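Local coordinates for protein ubiquitin conjugating enzyme (Plasmodium yoelii, PDB 2PWQ) that probably works as a ubiquitin-conjugating (E2) enzyme, carrying activated ubiquitin as a thioester and passing it on, at residues W96-S101 with K148-N153; V92-H97 with K166-G171; V40-A45 with S128-L133; H46-D49 with W55-F58. All coordinates share one frame; numbering follows the deposited sequence.

Contact 1 (W96-S101 with K148-N153)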
# COMPACT_ATOMS: atom_id res chain seq x y z
N TRP A 96 7.04 3.21 9.93
CA TRP A 96 8.36 2.66 10.27
C TRP A 96 8.36 1.16 9.92
O TRP A 96 7.80 0.38 10.66
CB TRP A 96 8.59 2.79 11.78
CG TRP A 96 9.98 2.54 12.19
CD1 TRP A 96 10.44 1.49 12.92
CD2 TRP A 96 11.10 3.38 11.93
NE1 TRP A 96 11.79 1.60 13.11
CE2 TRP A 96 12.22 2.77 12.53
CE3 TRP A 96 11.25 4.62 11.29
CZ2 TRP A 96 13.51 3.34 12.49
CZ3 TRP A 96 12.54 5.19 11.21
CH2 TRP A 96 13.66 4.55 11.83
N HIS A 97 9.01 0.80 8.82
CA HIS A 97 8.98 -0.54 8.24
C HIS A 97 10.21 -0.73 7.34
O HIS A 97 10.54 0.16 6.55
CB HIS A 97 7.73 -0.70 7.37
CG HIS A 97 7.42 -2.14 7.01
ND1 HIS A 97 8.02 -2.81 5.96
CD2 HIS A 97 6.53 -3.00 7.55
CE1 HIS A 97 7.55 -4.05 5.90
NE2 HIS A 97 6.64 -4.19 6.86
N PRO A 98 10.92 -1.89 7.45
CA PRO A 98 12.15 -2.05 6.67
C PRO A 98 11.95 -1.98 5.17
O PRO A 98 12.88 -1.68 4.42
CB PRO A 98 12.67 -3.44 7.09
CG PRO A 98 11.46 -4.13 7.69
CD PRO A 98 10.69 -3.04 8.34
N ASN A 99 10.73 -2.29 4.72
CA ASN A 99 10.46 -2.28 3.30
C ASN A 99 9.81 -1.03 2.72
O ASN A 99 9.34 -1.05 1.56
CB ASN A 99 9.64 -3.53 2.95
CG ASN A 99 10.39 -4.80 3.28
OD1 ASN A 99 11.51 -5.01 2.80
ND2 ASN A 99 9.79 -5.63 4.10
N ILE A 100 9.84 0.08 3.49
CA ILE A 100 9.17 1.33 3.11
C ILE A 100 10.03 2.51 3.62
O ILE A 100 10.45 2.51 4.78
CB ILE A 100 7.75 1.45 3.75
CG1 ILE A 100 6.92 0.17 3.55
CG2 ILE A 100 6.97 2.65 3.18
CD1 ILE A 100 5.74 0.10 4.50
N SER A 101 10.32 3.46 2.74
CA SER A 101 11.08 4.66 3.14
C SER A 101 10.32 5.38 4.27
O SER A 101 9.13 5.75 4.13
CB SER A 101 11.36 5.56 1.94
OG SER A 101 12.00 6.77 2.32
N LYS A 148 18.42 -1.85 9.59
CA LYS A 148 19.46 -2.01 10.60
C LYS A 148 18.80 -2.28 11.94
O LYS A 148 19.16 -3.24 12.62
CB LYS A 148 20.38 -0.78 10.66
CG LYS A 148 21.47 -0.86 11.74
CD LYS A 148 22.87 -0.71 11.13
CE LYS A 148 23.29 0.73 10.98
NZ LYS A 148 23.64 1.32 12.31
N MET A 149 17.81 -1.47 12.31
CA MET A 149 17.16 -1.60 13.60
C MET A 149 16.39 -2.91 13.69
O MET A 149 16.34 -3.55 14.74
CB MET A 149 16.21 -0.43 13.83
CG MET A 149 15.56 -0.47 15.21
SD MET A 149 14.28 0.76 15.52
CE MET A 149 15.23 2.28 15.80
N TYR A 150 15.77 -3.30 12.58
CA TYR A 150 14.92 -4.47 12.55
C TYR A 150 15.78 -5.71 12.87
O TYR A 150 15.42 -6.55 13.71
CB TYR A 150 14.22 -4.56 11.18
CG TYR A 150 13.25 -5.69 11.08
CD1 TYR A 150 12.00 -5.61 11.68
CD2 TYR A 150 13.59 -6.86 10.40
CE1 TYR A 150 11.11 -6.65 11.61
CE2 TYR A 150 12.71 -7.93 10.32
CZ TYR A 150 11.48 -7.82 10.93
OH TYR A 150 10.58 -8.85 10.87
N LYS A 151 16.94 -5.78 12.22
CA LYS A 151 17.93 -6.82 12.45
C LYS A 151 18.71 -6.66 13.79
O LYS A 151 18.71 -7.58 14.61
CB LYS A 151 18.87 -6.91 11.24
CG LYS A 151 18.23 -7.45 9.98
CD LYS A 151 19.17 -7.32 8.80
CE LYS A 151 18.77 -8.25 7.65
NZ LYS A 151 19.58 -8.03 6.41
N GLU A 152 19.34 -5.51 14.02
CA GLU A 152 20.18 -5.30 15.24
C GLU A 152 19.47 -5.23 16.60
O GLU A 152 20.03 -5.67 17.60
CB GLU A 152 21.15 -4.13 15.07
CG GLU A 152 22.57 -4.54 14.70
CD GLU A 152 22.90 -4.38 13.21
OE1 GLU A 152 23.69 -3.46 12.88
OE2 GLU A 152 22.37 -5.17 12.37
N ASN A 153 18.26 -4.66 16.64
CA ASN A 153 17.51 -4.49 17.89
C ASN A 153 16.06 -4.51 17.49
O ASN A 153 15.46 -3.46 17.23
CB ASN A 153 17.84 -3.17 18.62
CG ASN A 153 17.20 -3.08 20.03
OD1 ASN A 153 16.31 -3.85 20.40
ND2 ASN A 153 17.66 -2.11 20.82
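Met149 reaches out from its helix to the edge of the Trp96 indole, while one residue on, the ring of Tyr150 receives Pro98. From CB the methionine runs straight out: CG lies anti to the backbone N (chi1 -177°) and the next bond is extended too, which carries SD away from the helix. There the sulfur meets the indole N-H, Trp96 NE1 standing 3.6 Å from Met149 SD in a weak hydrogen bond with an N-H...S angle of 142°. SD sits near the indole plane, 4.6 Å from the centroid of the five-membered ring, so this is an edge-on Met-aromatic contact. A bend at the last torsion then swings CE toward the six-membered ring, 3.9 Å from Trp96 CZ2. The two side chains run roughly perpendicular to each other. In the second pair, Pro98 CG lies over one face of the Tyr150 ring, 4.1 Å from Tyr150 CG and offset toward the rim. The proline belongs to the His-Pro-Asn sequence characteristic of E2 enzymes, held in a type I turn from His97 to Ile100; within it Asn99 N donates to His97 ND1. This loop, which follows strand 88-91, is thus packed against helix 144-152, and helix 154-168 completes the packing: Phe157 touches Trp96, Pro98 and Tyr150, and Thr160 lies against both Trp96 and Met149.

Contact 2 (V92-H97 with K166-G171)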
# COMPACT_ATOMS: atom_id res chain seq x y z
N VAL A 92 1.36 7.35 1.85
CA VAL A 92 1.26 8.77 2.18
C VAL A 92 1.51 8.83 3.66
O VAL A 92 2.35 9.63 4.13
CB VAL A 92 -0.13 9.37 1.81
CG1 VAL A 92 -0.38 10.79 2.51
CG2 VAL A 92 -0.23 9.50 0.29
N THR A 93 0.78 7.97 4.39
CA THR A 93 0.92 7.90 5.84
C THR A 93 2.36 7.49 6.14
O THR A 93 2.95 6.60 5.50
CB THR A 93 -0.06 6.89 6.41
OG1 THR A 93 -1.38 7.26 6.02
CG2 THR A 93 -0.03 6.86 7.92
N LYS A 94 2.97 8.19 7.08
CA LYS A 94 4.33 7.89 7.50
C LYS A 94 4.31 6.62 8.32
O LYS A 94 3.40 6.41 9.15
CB LYS A 94 4.83 9.09 8.36
CG LYS A 94 6.32 9.05 8.56
CD LYS A 94 6.74 9.86 9.72
CE LYS A 94 7.39 11.12 9.29
NZ LYS A 94 8.30 11.13 8.08
N ILE A 95 5.34 5.79 8.15
CA ILE A 95 5.35 4.42 8.66
C ILE A 95 6.81 3.96 8.84
O ILE A 95 7.71 4.32 8.05
CB ILE A 95 4.47 3.46 7.72
CG1 ILE A 95 4.42 2.01 8.22
CG2 ILE A 95 4.95 3.51 6.23
CD1 ILE A 95 3.54 1.02 7.40
N TRP A 96 7.04 3.21 9.93
CA TRP A 96 8.36 2.66 10.27
C TRP A 96 8.36 1.16 9.92
O TRP A 96 7.80 0.38 10.66
CB TRP A 96 8.59 2.79 11.78
CG TRP A 96 9.98 2.54 12.19
CD1 TRP A 96 10.44 1.49 12.92
CD2 TRP A 96 11.10 3.38 11.93
NE1 TRP A 96 11.79 1.60 13.11
CE2 TRP A 96 12.22 2.77 12.53
CE3 TRP A 96 11.25 4.62 11.29
CZ2 TRP A 96 13.51 3.34 12.49
CZ3 TRP A 96 12.54 5.19 11.21
CH2 TRP A 96 13.66 4.55 11.83
N HIS A 97 9.01 0.80 8.82
CA HIS A 97 8.98 -0.54 8.24
C HIS A 97 10.21 -0.73 7.34
O HIS A 97 10.54 0.16 6.55
CB HIS A 97 7.73 -0.70 7.37
CG HIS A 97 7.42 -2.14 7.01
ND1 HIS A 97 8.02 -2.81 5.96
CD2 HIS A 97 6.53 -3.00 7.55
CE1 HIS A 97 7.55 -4.05 5.90
NE2 HIS A 97 6.64 -4.19 6.86
N LYS A 166 0.73 4.80 16.18
CA LYS A 166 -0.23 5.43 17.08
C LYS A 166 -0.09 6.96 16.98
O LYS A 166 -0.98 7.67 17.38
CB LYS A 166 -0.09 4.92 18.53
CG LYS A 166 -0.44 3.45 18.70
CD LYS A 166 -0.70 3.07 20.14
CE LYS A 166 -1.00 1.57 20.25
NZ LYS A 166 -2.16 1.09 19.37
N THR A 167 1.00 7.42 16.36
CA THR A 167 1.24 8.86 16.13
C THR A 167 0.77 9.34 14.77
O THR A 167 0.03 10.33 14.69
CB THR A 167 2.75 9.17 16.28
OG1 THR A 167 3.17 8.67 17.55
CG2 THR A 167 3.03 10.69 16.21
N PHE A 168 1.20 8.64 13.71
CA PHE A 168 1.00 9.05 12.31
C PHE A 168 -0.17 8.39 11.56
O PHE A 168 -0.64 8.93 10.56
CB PHE A 168 2.31 8.90 11.51
CG PHE A 168 3.44 9.67 12.09
CD1 PHE A 168 4.56 9.03 12.60
CD2 PHE A 168 3.36 11.06 12.19
CE1 PHE A 168 5.63 9.76 13.17
CE2 PHE A 168 4.41 11.79 12.76
CZ PHE A 168 5.52 11.14 13.26
N ALA A 169 -0.66 7.27 12.08
CA ALA A 169 -1.63 6.40 11.36
C ALA A 169 -2.92 6.24 12.16
O ALA A 169 -3.60 5.21 12.12
CB ALA A 169 -1.01 5.04 11.05
N THR A 170 -3.25 7.30 12.87
CA THR A 170 -4.44 7.38 13.71
C THR A 170 -5.74 7.43 12.88
O THR A 170 -5.71 7.67 11.65
CB THR A 170 -4.28 8.63 14.63
OG1 THR A 170 -5.56 9.17 14.97
CG2 THR A 170 -3.42 9.71 13.94
N GLY A 171 -6.87 7.20 13.55
CA GLY A 171 -8.22 7.15 12.93
C GLY A 171 -8.58 8.14 11.82
O GLY A 171 -7.92 9.19 11.67
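Lys94 lays its aliphatic chain over the ring of Phe168. CD stands 3.8 Å from the ring centroid and 17° off the normal, a CH-pi contact over one face, displaced toward the CD1-CE1 rim, with Lys94 CD 3.6 Å from Phe168 CE1. The two side chains run side by side and point the same way. Nearer the backbones, Phe168 CB approaches Lys94 O at 3.6 Å. Beside this pair Thr93 turns its methyl inward: CG2 touches the carbonyl oxygen of Phe168 at 3.4 Å and the methyl of Ala169, CB, at 3.8 Å. With CG2 anti to the backbone N, OG1 is left beside that N (chi1 -57°), and OG1 accepts a hydrogen bond from Thr73 N on strand 71-77. The next shell holds these groups in place. Thr167 CG2 covers the opposite face of the phenylalanine ring over its centre, and Trp164, one helical turn back, meets that ring edge-to-face. Bends late in the lysine chain lead NZ away to the carbonyl of Ser102, while a backbone bond to His71 ties Ala169 to the start of strand 71-77. The C-terminal end of helix 154-168 is therefore joined to the loop 92-97 by dispersion and CH-pi contacts. The polar ends of Thr93 and Lys94 are served elsewhere, so the lysine contributes methylenes to this contact, and its ammonium group is spent on a carbonyl outside it.

Contact 3 (V40-A45 with S128-L133)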
# COMPACT_ATOMS: atom_id res chain seq x y z
N VAL A 40 -14.02 -3.34 2.81
CA VAL A 40 -13.42 -2.01 2.77
C VAL A 40 -12.82 -1.61 4.12
O VAL A 40 -12.16 -0.57 4.25
CB VAL A 40 -14.42 -0.93 2.22
CG1 VAL A 40 -15.06 -1.41 0.94
CG2 VAL A 40 -15.49 -0.55 3.27
N GLN A 41 -13.05 -2.45 5.13
CA GLN A 41 -12.43 -2.26 6.42
C GLN A 41 -10.96 -2.66 6.35
O GLN A 41 -10.11 -2.13 7.07
CB GLN A 41 -13.21 -2.98 7.52
CG GLN A 41 -14.71 -2.58 7.60
CD GLN A 41 -14.94 -1.09 7.92
OE1 GLN A 41 -14.26 -0.51 8.78
NE2 GLN A 41 -15.88 -0.46 7.21
N GLU A 42 -10.66 -3.55 5.42
CA GLU A 42 -9.30 -4.01 5.22
C GLU A 42 -8.57 -3.23 4.15
O GLU A 42 -7.44 -2.77 4.36
CB GLU A 42 -9.31 -5.50 4.87
CG GLU A 42 -9.83 -6.36 6.00
CD GLU A 42 -8.84 -6.58 7.12
OE1 GLU A 42 -7.61 -6.50 6.90
OE2 GLU A 42 -9.27 -6.83 8.25
N ILE A 43 -9.19 -3.14 2.99
CA ILE A 43 -8.60 -2.52 1.82
C ILE A 43 -9.71 -1.71 1.17
O ILE A 43 -10.81 -2.21 0.86
CB ILE A 43 -8.02 -3.55 0.79
CG1 ILE A 43 -7.09 -4.61 1.43
CG2 ILE A 43 -7.41 -2.85 -0.44
CD1 ILE A 43 -5.64 -4.18 1.75
N ASP A 44 -9.40 -0.43 0.98
CA ASP A 44 -10.30 0.48 0.29
C ASP A 44 -9.48 1.30 -0.71
O ASP A 44 -8.24 1.33 -0.65
CB ASP A 44 -11.00 1.36 1.32
CG ASP A 44 -12.34 1.91 0.83
OD1 ASP A 44 -12.66 1.80 -0.37
OD2 ASP A 44 -13.09 2.47 1.68
N ALA A 45 -10.18 1.92 -1.67
CA ALA A 45 -9.63 2.91 -2.60
C ALA A 45 -10.76 3.69 -3.26
O ALA A 45 -11.84 3.14 -3.53
CB ALA A 45 -8.74 2.28 -3.67
N SER A 128 -1.25 -7.30 -1.09
CA SER A 128 0.08 -7.84 -0.94
C SER A 128 0.99 -6.84 -0.19
O SER A 128 2.04 -7.22 0.35
CB SER A 128 0.70 -8.17 -2.30
OG SER A 128 1.29 -6.98 -2.79
N ILE A 129 0.60 -5.57 -0.16
CA ILE A 129 1.36 -4.60 0.60
C ILE A 129 0.96 -4.81 2.04
O ILE A 129 1.82 -4.81 2.92
CB ILE A 129 1.11 -3.16 0.11
CG1 ILE A 129 1.79 -2.98 -1.26
CG2 ILE A 129 1.71 -2.10 1.13
CD1 ILE A 129 1.20 -1.88 -2.11
N GLN A 130 -0.33 -5.00 2.32
CA GLN A 130 -0.73 -5.28 3.68
C GLN A 130 -0.06 -6.57 4.21
O GLN A 130 0.27 -6.68 5.42
CB GLN A 130 -2.25 -5.40 3.74
CG GLN A 130 -2.85 -5.71 5.12
CD GLN A 130 -4.31 -6.04 5.02
OE1 GLN A 130 -4.68 -6.96 4.30
NE2 GLN A 130 -5.17 -5.32 5.76
N ALA A 131 0.12 -7.56 3.33
CA ALA A 131 0.87 -8.77 3.70
C ALA A 131 2.28 -8.42 4.16
O ALA A 131 2.73 -8.91 5.19
CB ALA A 131 0.88 -9.84 2.55
N LEU A 132 2.97 -7.57 3.40
CA LEU A 132 4.27 -7.02 3.83
C LEU A 132 4.27 -6.42 5.25
O LEU A 132 5.22 -6.62 6.00
CB LEU A 132 4.75 -5.97 2.87
CG LEU A 132 5.78 -6.39 1.88
CD1 LEU A 132 6.30 -5.17 1.17
CD2 LEU A 132 6.93 -7.15 2.58
N LEU A 133 3.22 -5.70 5.60
CA LEU A 133 3.08 -5.14 6.96
C LEU A 133 3.13 -6.27 8.00
O LEU A 133 3.80 -6.18 9.05
CB LEU A 133 1.76 -4.37 7.09
CG LEU A 133 1.80 -2.85 6.83
CD1 LEU A 133 2.96 -2.38 5.88
CD2 LEU A 133 0.47 -2.36 6.35
O HOH W 1 -7.40 -8.13 4.19
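Gln130 extends from helix 122-134 to meet Glu42 at its amide end, and Ile43 packs against its side chain. The glutamine has CG anti to the backbone N and stays extended at the next bond, so its amide is held well clear of the helix. Glu42 arrives across it at about a right angle: its chain is bent at CB-CG, and the carboxylate and amide planes stand 62° apart. From this crossed position Gln130 NE2 donates to Glu42 OE1 over 2.9 Å. The oxygen is met nearly end-on to its C-O bond, yet it sits 28° out of the amide plane, and the N-H...O angle of 139° is far from straight. A water reinforces the link by donating both to Glu42 OE1, at 3.2 Å, and to Gln130 OE1, at 3.0 Å. One carboxylate oxygen is thus gripped twice, and both polar atoms of the amide are used, which should fix its rotation. NE2 has a second acceptor, the carbonyl of Lys60, a residue outside both segments whose NZ lies in a long, weak ion pair with Glu42 OE2. Ile43 brings CD1 up to the glutamine obliquely, 3.9 Å from Gln130 OE1 and 4.1 Å from Gln130 CB, packing against the chain that carries the amide. Around it, Arg123, Leu126 and Leu127 of the same helix also touch Ile43, and Ile59 of strand 54-60 packs on both Ile43 and Gln130. The contact therefore fastens helix 122-134 across the start of edge strand 43-47, where the chain coming from helix 23-37 enters the antiparallel sheet.

Contact 4 (H46-D49 with W55-F58)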
# COMPACT_ATOMS: atom_id res chain seq x y z
N HIS A 46 -10.53 4.98 -3.49
CA HIS A 46 -11.47 5.80 -4.27
C HIS A 46 -10.64 6.81 -5.07
O HIS A 46 -9.44 6.92 -4.86
CB HIS A 46 -12.51 6.49 -3.36
CG HIS A 46 -11.91 7.43 -2.37
ND1 HIS A 46 -11.39 8.66 -2.72
CD2 HIS A 46 -11.71 7.30 -1.03
CE1 HIS A 46 -10.91 9.25 -1.64
NE2 HIS A 46 -11.09 8.45 -0.61
N ILE A 47 -11.28 7.50 -6.01
CA ILE A 47 -10.61 8.56 -6.78
C ILE A 47 -10.22 9.66 -5.83
O ILE A 47 -11.01 9.98 -4.94
CB ILE A 47 -11.53 9.18 -7.84
CG1 ILE A 47 -12.45 8.10 -8.44
CG2 ILE A 47 -10.70 10.01 -8.85
CD1 ILE A 47 -12.12 7.66 -9.84
N LYS A 48 -9.02 10.20 -6.00
CA LYS A 48 -8.52 11.26 -5.15
C LYS A 48 -9.34 12.55 -5.32
O LYS A 48 -9.93 13.06 -4.36
CB LYS A 48 -7.05 11.57 -5.46
CG LYS A 48 -6.39 12.39 -4.39
CD LYS A 48 -5.04 12.97 -4.82
CE LYS A 48 -4.42 13.66 -3.60
NZ LYS A 48 -3.00 14.10 -3.81
N ASP A 49 -9.37 13.04 -6.56
CA ASP A 49 -10.01 14.32 -6.90
C ASP A 49 -10.84 14.13 -8.19
O ASP A 49 -11.97 13.62 -8.17
CB ASP A 49 -8.92 15.40 -7.04
CG ASP A 49 -9.47 16.83 -7.03
OD1 ASP A 49 -10.39 17.14 -6.25
OD2 ASP A 49 -8.93 17.66 -7.79
N TRP A 55 -5.69 7.46 -7.60
CA TRP A 55 -6.49 7.10 -6.45
C TRP A 55 -5.72 7.27 -5.16
O TRP A 55 -4.52 7.38 -5.12
CB TRP A 55 -7.01 5.66 -6.49
CG TRP A 55 -7.71 5.18 -7.72
CD1 TRP A 55 -8.16 5.93 -8.78
CD2 TRP A 55 -8.08 3.81 -8.02
NE1 TRP A 55 -8.75 5.12 -9.72
CE2 TRP A 55 -8.73 3.82 -9.27
CE3 TRP A 55 -7.94 2.60 -7.33
CZ2 TRP A 55 -9.22 2.64 -9.88
CZ3 TRP A 55 -8.43 1.43 -7.93
CH2 TRP A 55 -9.07 1.46 -9.19
N VAL A 56 -6.49 7.28 -4.10
CA VAL A 56 -6.02 7.21 -2.76
C VAL A 56 -6.43 5.83 -2.31
O VAL A 56 -7.59 5.46 -2.48
CB VAL A 56 -6.79 8.23 -1.91
CG1 VAL A 56 -6.41 8.08 -0.48
CG2 VAL A 56 -6.47 9.61 -2.40
N GLY A 57 -5.48 5.07 -1.76
CA GLY A 57 -5.76 3.78 -1.14
C GLY A 57 -5.69 3.78 0.37
O GLY A 57 -4.97 4.60 0.96
N PHE A 58 -6.51 2.95 1.00
CA PHE A 58 -6.44 2.66 2.43
C PHE A 58 -6.03 1.19 2.69
O PHE A 58 -6.59 0.26 2.08
CB PHE A 58 -7.79 2.92 3.09
CG PHE A 58 -7.97 2.25 4.43
CD1 PHE A 58 -7.32 2.75 5.58
CD2 PHE A 58 -8.80 1.12 4.55
CE1 PHE A 58 -7.49 2.12 6.81
CE2 PHE A 58 -8.98 0.51 5.75
CZ PHE A 58 -8.33 0.98 6.90
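His46 and Val56 form a hydrogen-bonded antiparallel pair in the hairpin of strands 43-47 and 54-60. His46 N donates to Val56 O at 3.1 Å, and Val56 N returns the bond to His46 O at 3.1 Å. His46 O also has Trp55 CB close by, at 3.2 Å. The next carbonyl, Ile47 O, is taken by the imidazole of its own neighbour: His46 ND1 donates to it over 2.6 Å. With CG near +60° from the backbone N (chi1 61°) the ring folds over its own backbone, onward to the carbonyl of the next residue. The acceptor lies in the imidazole plane, but the donor stands 53° above the carbonyl plane, well away from a lone-pair direction. Across the non-hydrogen-bonded pair that follows, Ile47 and Trp55 diverge; Ile47 CD1 still reaches 4.4 Å from Trp55 CD1. The indole N-H is satisfied by the carbonyl of Phe52 in the connecting turn, and the ring beds against Leu28, Leu32 and Ile35 of helix 23-37. On the side of His46 and Val56, Lys48 crosses the valine, with its CG only 3.4 Å from Val56 CG2, a tight approach. Two reciprocal main-chain bonds thus set the strand register, while the histidine bond implies a proton on ND1 and ties the ring to the carbonyl where strand 43-47 ends.

How the contacts relate
Contacts 1 and 2 share Trp96 and His97: the loop after strand 88-91 packs first on the end of helix 154-168, then on helix 144-152, the contact centres about 15 Å apart. The same loop reaches contact 3 through His97 NE2, 2.9 Å from Leu132 O in a probable hydrogen bond, and Ile95 CD1 packs 3.8 Å from Leu133 CD1. Contact 3 continues into contact 4 along strand 43-47, and across to strand 54-60 Asp44 O lies 2.9 Å from Phe58 N, probably hydrogen-bonded. Contacts 1 and 4 lie on opposite sides of the chain's centre, their own centres about 28 Å apart. Contact 1 lies nearest the predicted thioester cysteine, Cys108, whose side chain is about 11 Å from that of Pro98.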